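Local coordinates for protein ADP-ribose pyrophosphatase MutT (Rickettsia felis, PDB 4KYX) that probably hydrolyses pyrophosphate bonds with the help of magnesium as a Nudix hydrolase, with ADP-ribose or 8-oxo-dGTP as possible substrates, at residues Pro13-Gly18 / Gly47-Gly52; Gln75-Thr80 / Phe95-Cys100. All blocks are in the same frame, centred on the assembly; numbering follows the deposited sequence.

From the N terminus, strand 14-22 enters the mixed sheet of the Nudix fold. The chain then passes through strands 28-34 and 40-43 of a second sheet before strand 45-48 returns beside residues 13-18. Contact 1 closes this loop and leads into helix 55-67. Contact 2 follows in series, neither nested nor crossing, and pairs the two strands of the hairpin 75-84 and 89-99. Although far apart in sequence, the contacts share one sheet, because strands 14-22 and 89-99 are neighbours in it. They meet where Gly-18 O lies 2.9 Å from Leu-96 N, a probable hydrogen bond, and where Ile-17 CG2 packs on Leu-96 CD1.

Contact 1: residues Pro13-Gly18 / Gly47-Gly52; sequences PRIGIG and GHLEFG
Ile-17 pairs with Gly-47, the first residue of the Nudix-box signature, and so places edge strand 45-48 antiparallel to strand 14-22. Ile-17 N donates to Gly-47 O (2.7 Å, N-H...O 173°), and Gly-47 N returns the bond to Ile-17 O. Past the end of the strand, Leu-49 N still reaches Ile-15 O at 3.1 Å. His-48 faces Gly-16 in the non-hydrogen-bonded pair between. Its CB leads away from strand 14-22, but with CG anti to the carbonyl carbon (chi1 -75°) the ring turns back to stack on the Arg-14 guanidinium. Along it, CB lies 3.8 Å from Arg-14 NH2; CG and CD2 face the same nitrogen, CD2 at 3.5 Å, with ND1 at its margin. CE1 is 3.9 Å from Arg-14 NH1. NE2 faces NH1 at 3.7 Å and is hydrogen-bonded to Tyr-91 OH, which should fix the turn of the ring. Bends at chi2 and chi3 of Arg-14 lay its guanidinium nearly flat on the imidazole, planes 20° apart, in an offset stack. Beside the last backbone bond, Leu-49 CB packs alongside Ile-15 CG2 at 4.0 Å, while Cys-58 of helix 55-67 touches both Leu-49 and Ile-17. Ile-15 also meets Ile-15 of the second subunit. One water ties the segments together: it accepts from Arg-14 NH2 and donates to Ile-15 O and Leu-49 O, each 2.8 Å away.

Contact 2: residues Gln75-Thr80 / Phe95-Cys100; sequences QFIAVT and FLKAHC
Opposite the single residue Phe-95 the other strand spends two, Ile-77 and Ala-78, which makes a classic beta bulge in the antiparallel hairpin of strands 75-84 and 89-99. Phe-95 O takes a firm bond from Ile-77 N (2.9 Å) and a weak one from Ala-78 N (3.4 Å), while Phe-95 N donates to Ala-78 O. Before the bulge the pairing is regular: Gln-75 and Lys-97 exchange two backbone bonds, and Leu-96 CA makes a close CH...O contact with Gln-75 O at 3.1 Å. The dense part lies round buried Phe-95 and Ile-77. The Phe-95 ring turns an edge to Thr-80, with CE2 lying 3.8 Å from OG1, a hydroxyl hydrogen-bonded to Asp-82 OD2. The Lys-97 chain crosses Ile-77 at about a right angle, its CG 3.6 Å from Ile-77 CG1; Ile-77 has two conformers, so the exact fit, above all the closeness of its CD1, is doubtful. Toward solvent the packing thins: the Gln-75 side chain bends away from strand 89-99, and its NE2 bonds to Asn-73 O. Pro-132 and Leu-136 of helix 131-137 cover Phe-95. Phe-76 and Leu-96 point to the other face of the sheet, where Phe-76 meets Tyr-144 edge-to-face and stacks on Tyr-142 of the second subunit, while Leu-96 packs on Ile-17 of strand 14-22.

Contact 1: residues Pro13-Gly18 / Gly47-Gly52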
loop_
_atom_site.group_PDB
_atom_site.type_symbol
_atom_site.label_atom_id
_atom_site.label_comp_id
_atom_site.label_asym_id
_atom_site.label_seq_id
_atom_site.Cartn_x
_atom_site.Cartn_y
_atom_site.Cartn_z
ATOM N N PRO A 13 -10.185 -5.995 -0.413
ATOM C CA PRO A 13 -8.767 -5.969 -0.063
ATOM C C PRO A 13 -8.507 -5.220 1.269
ATOM O O PRO A 13 -9.099 -4.170 1.521
ATOM C CB PRO A 13 -8.148 -5.198 -1.252
ATOM C CG PRO A 13 -9.074 -5.450 -2.371
ATOM C CD PRO A 13 -10.429 -5.418 -1.755
ATOM N N ARG A 14 -7.625 -5.766 2.088
ATOM C CA ARG A 14 -7.320 -5.166 3.378
ATOM C C ARG A 14 -5.908 -4.649 3.461
ATOM O O ARG A 14 -5.055 -5.128 2.779
ATOM C CB ARG A 14 -7.549 -6.222 4.444
ATOM C CG ARG A 14 -8.966 -6.768 4.492
ATOM C CD ARG A 14 -9.917 -5.939 5.366
ATOM N NE ARG A 14 -9.285 -5.185 6.468
ATOM C CZ ARG A 14 -9.243 -5.512 7.757
ATOM N NH1 ARG A 14 -9.746 -6.661 8.232
ATOM N NH2 ARG A 14 -8.657 -4.665 8.596
ATOM N N ILE A 15 -5.624 -3.729 4.376
ATOM C CA ILE A 15 -4.315 -3.197 4.463
ATOM C C ILE A 15 -3.645 -3.726 5.736
ATOM O O ILE A 15 -4.155 -3.569 6.836
ATOM C CB ILE A 15 -4.312 -1.670 4.487
ATOM C CG1 ILE A 15 -4.900 -1.124 3.175
ATOM C CG2 ILE A 15 -2.901 -1.192 4.776
ATOM C CD1 ILE A 15 -5.727 0.137 3.281
ATOM N N GLY A 16 -2.477 -4.304 5.540
ATOM C CA GLY A 16 -1.672 -4.885 6.600
ATOM C C GLY A 16 -0.409 -4.052 6.727
ATOM O O GLY A 16 0.120 -3.522 5.750
ATOM N N ILE A 17 0.134 -3.969 7.927
ATOM C CA ILE A 17 1.394 -3.313 8.162
ATOM C C ILE A 17 2.362 -4.420 8.616
ATOM O O ILE A 17 2.067 -5.133 9.588
ATOM C CB ILE A 17 1.234 -2.222 9.269
ATOM C CG1 ILE A 17 0.314 -1.055 8.873
ATOM C CG2 ILE A 17 2.589 -1.790 9.809
ATOM C CD1 ILE A 17 0.543 -0.409 7.556
ATOM N N GLY A 18 3.529 -4.533 7.991
ATOM C CA GLY A 18 4.575 -5.389 8.540
ATOM C C GLY A 18 5.768 -4.571 8.950
ATOM O O GLY A 18 6.175 -3.641 8.285
ATOM N N GLY A 47 0.206 -6.358 11.604
ATOM C CA GLY A 47 -1.171 -6.683 11.657
ATOM C C GLY A 47 -1.902 -5.593 10.902
ATOM O O GLY A 47 -1.310 -4.926 10.041
ATOM N N HIS A 48 -3.157 -5.395 11.252
ATOM C CA HIS A 48 -4.030 -4.589 10.406
ATOM C C HIS A 48 -3.890 -3.104 10.699
ATOM O O HIS A 48 -3.835 -2.695 11.864
ATOM C CB HIS A 48 -5.459 -4.968 10.700
ATOM C CG HIS A 48 -5.858 -6.267 10.115
ATOM N ND1 HIS A 48 -6.430 -7.267 10.866
ATOM C CD2 HIS A 48 -5.800 -6.736 8.845
ATOM C CE1 HIS A 48 -6.683 -8.313 10.099
ATOM N NE2 HIS A 48 -6.315 -8.019 8.868
ATOM N N LEU A 49 -3.861 -2.280 9.653
ATOM C CA LEU A 49 -3.960 -0.828 9.838
ATOM C C LEU A 49 -5.352 -0.513 10.401
ATOM O O LEU A 49 -6.357 -0.998 9.888
ATOM C CB LEU A 49 -3.774 -0.107 8.484
ATOM C CG LEU A 49 -3.779 1.427 8.551
ATOM C CD1 LEU A 49 -2.606 1.997 9.334
ATOM C CD2 LEU A 49 -3.736 1.946 7.143
ATOM N N GLU A 50 -5.418 0.264 11.467
ATOM C CA GLU A 50 -6.699 0.623 12.028
ATOM C C GLU A 50 -7.133 1.977 11.497
ATOM O O GLU A 50 -6.314 2.812 11.082
ATOM C CB GLU A 50 -6.673 0.663 13.556
ATOM C CG GLU A 50 -6.511 -0.703 14.193
ATOM C CD GLU A 50 -6.431 -0.658 15.718
ATOM O OE1 GLU A 50 -6.665 0.410 16.313
ATOM O OE2 GLU A 50 -6.085 -1.719 16.311
ATOM N N PHE A 51 -8.439 2.202 11.529
ATOM C CA PHE A 51 -8.990 3.465 11.032
ATOM C C PHE A 51 -8.334 4.640 11.751
ATOM O O PHE A 51 -8.268 4.656 12.968
ATOM C CB PHE A 51 -10.493 3.530 11.249
ATOM C CG PHE A 51 -11.111 4.850 10.849
ATOM C CD1 PHE A 51 -11.119 5.954 11.712
ATOM C CD2 PHE A 51 -11.705 4.984 9.610
ATOM C CE1 PHE A 51 -11.698 7.155 11.305
ATOM C CE2 PHE A 51 -12.286 6.178 9.220
ATOM C CZ PHE A 51 -12.264 7.265 10.071
ATOM N N GLY A 52 -7.904 5.644 10.996
ATOM C CA GLY A 52 -7.385 6.862 11.579
ATOM C C GLY A 52 -5.888 6.911 11.818
ATOM O O GLY A 52 -5.368 7.993 12.030
HETATM O O HOH W 1 -6.631 -2.857 7.833
#

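Contact 2: residues Gln75-Thr80 / Phe95-Cys100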
loop_
_atom_site.group_PDB
_atom_site.type_symbol
_atom_site.label_atom_id
_atom_site.label_comp_id
_atom_site.label_asym_id
_atom_site.label_seq_id
_atom_site.Cartn_x
_atom_site.Cartn_y
_atom_site.Cartn_z
ATOM N N GLN A 75 10.759 3.450 8.965
ATOM C CA GLN A 75 11.002 3.850 7.606
ATOM C C GLN A 75 10.257 2.979 6.611
ATOM O O GLN A 75 10.305 1.769 6.653
ATOM C CB GLN A 75 12.491 3.821 7.264
ATOM C CG GLN A 75 13.354 4.739 8.104
ATOM C CD GLN A 75 12.966 6.208 7.969
ATOM O OE1 GLN A 75 12.949 6.783 6.852
ATOM N NE2 GLN A 75 12.631 6.839 9.107
ATOM N N PHE A 76 9.565 3.611 5.692
ATOM C CA PHE A 76 8.778 2.885 4.657
ATOM C C PHE A 76 9.711 2.140 3.724
ATOM O O PHE A 76 10.672 2.716 3.209
ATOM C CB PHE A 76 7.929 3.934 3.950
ATOM C CG PHE A 76 6.875 3.400 3.064
ATOM C CD1 PHE A 76 7.181 2.962 1.798
ATOM C CD2 PHE A 76 5.575 3.421 3.455
ATOM C CE1 PHE A 76 6.185 2.498 0.937
ATOM C CE2 PHE A 76 4.582 2.977 2.620
ATOM C CZ PHE A 76 4.884 2.496 1.365
ATOM N N ILE A 77 9.514 0.837 3.523
ATOM C CA ILE A 77 10.409 -0.004 2.712
ATOM C C ILE A 77 9.752 -0.534 1.429
ATOM O O ILE A 77 10.380 -0.621 0.396
ATOM C CB ILE A 77 10.901 -1.249 3.501
ATOM C CG1 ILE A 77 11.793 -0.860 4.691
ATOM C CG2 ILE A 77 11.631 -2.247 2.595
ATOM C CD1 ILE A 77 13.072 -0.115 4.354
ATOM N N ALA A 78 8.500 -0.958 1.532
ATOM C CA ALA A 78 7.932 -1.736 0.434
ATOM C C ALA A 78 6.434 -1.924 0.515
ATOM O O ALA A 78 5.828 -1.740 1.555
ATOM C CB ALA A 78 8.619 -3.073 0.356
ATOM N N VAL A 79 5.832 -2.201 -0.638
ATOM C CA VAL A 79 4.427 -2.599 -0.726
ATOM C C VAL A 79 4.354 -3.908 -1.458
ATOM O O VAL A 79 5.005 -4.109 -2.501
ATOM C CB VAL A 79 3.553 -1.610 -1.552
ATOM C CG1 VAL A 79 2.091 -2.056 -1.519
ATOM C CG2 VAL A 79 3.689 -0.186 -1.013
ATOM N N THR A 80 3.514 -4.794 -0.940
ATOM C CA THR A 80 3.206 -6.044 -1.610
ATOM C C THR A 80 1.728 -6.161 -1.733
ATOM O O THR A 80 1.007 -5.618 -0.921
ATOM C CB THR A 80 3.732 -7.286 -0.860
ATOM O OG1 THR A 80 3.167 -7.302 0.446
ATOM C CG2 THR A 80 5.229 -7.264 -0.713
ATOM N N PHE A 95 5.308 -2.517 4.305
ATOM C CA PHE A 95 6.423 -2.837 5.189
ATOM C C PHE A 95 7.196 -1.618 5.571
ATOM O O PHE A 95 7.478 -0.752 4.731
ATOM C CB PHE A 95 7.381 -3.809 4.538
ATOM C CG PHE A 95 6.839 -5.201 4.477
ATOM C CD1 PHE A 95 6.967 -6.046 5.541
ATOM C CD2 PHE A 95 6.174 -5.656 3.319
ATOM C CE1 PHE A 95 6.472 -7.367 5.487
ATOM C CE2 PHE A 95 5.686 -6.965 3.278
ATOM C CZ PHE A 95 5.836 -7.803 4.369
ATOM N N LEU A 96 7.594 -1.616 6.850
ATOM C CA LEU A 96 8.459 -0.612 7.382
ATOM C C LEU A 96 9.599 -1.238 8.165
ATOM O O LEU A 96 9.519 -2.383 8.511
ATOM C CB LEU A 96 7.709 0.345 8.280
ATOM C CG LEU A 96 6.573 1.108 7.657
ATOM C CD1 LEU A 96 5.259 0.371 7.873
ATOM C CD2 LEU A 96 6.556 2.471 8.280
ATOM N N LYS A 97 10.694 -0.531 8.276
ATOM C CA LYS A 97 11.765 -0.981 9.113
ATOM C C LYS A 97 12.105 -0.014 10.236
ATOM O O LYS A 97 12.003 1.200 10.086
ATOM C CB LYS A 97 12.994 -1.356 8.325
ATOM C CG LYS A 97 13.708 -0.265 7.624
ATOM C CD LYS A 97 15.202 -0.615 7.485
ATOM C CE LYS A 97 15.922 0.652 6.984
ATOM N NZ LYS A 97 16.041 0.711 5.506
ATOM N N ALA A 98 12.531 -0.585 11.364
ATOM C CA ALA A 98 12.959 0.245 12.464
ATOM C C ALA A 98 13.899 -0.511 13.369
ATOM O O ALA A 98 13.810 -1.745 13.497
ATOM C CB ALA A 98 11.768 0.716 13.262
ATOM N N HIS A 99 14.798 0.234 13.996
ATOM C CA HIS A 99 15.580 -0.321 15.101
ATOM C C HIS A 99 14.802 -0.199 16.391
ATOM O O HIS A 99 14.125 0.813 16.623
ATOM C CB HIS A 99 16.935 0.359 15.217
ATOM C CG HIS A 99 17.968 -0.258 14.343
ATOM N ND1 HIS A 99 18.841 -1.224 14.793
ATOM C CD2 HIS A 99 18.202 -0.117 13.018
ATOM C CE1 HIS A 99 19.614 -1.606 13.789
ATOM N NE2 HIS A 99 19.238 -0.954 12.700
ATOM N N CYS A 100 14.830 -1.257 17.190
ATOM C CA CYS A 100 14.300 -1.181 18.548
ATOM C C CYS A 100 15.322 -0.609 19.544
ATOM O O CYS A 100 16.525 -0.761 19.389
ATOM C CB CYS A 100 13.727 -2.503 19.015
ATOM S SG CYS A 100 14.963 -3.760 19.331
#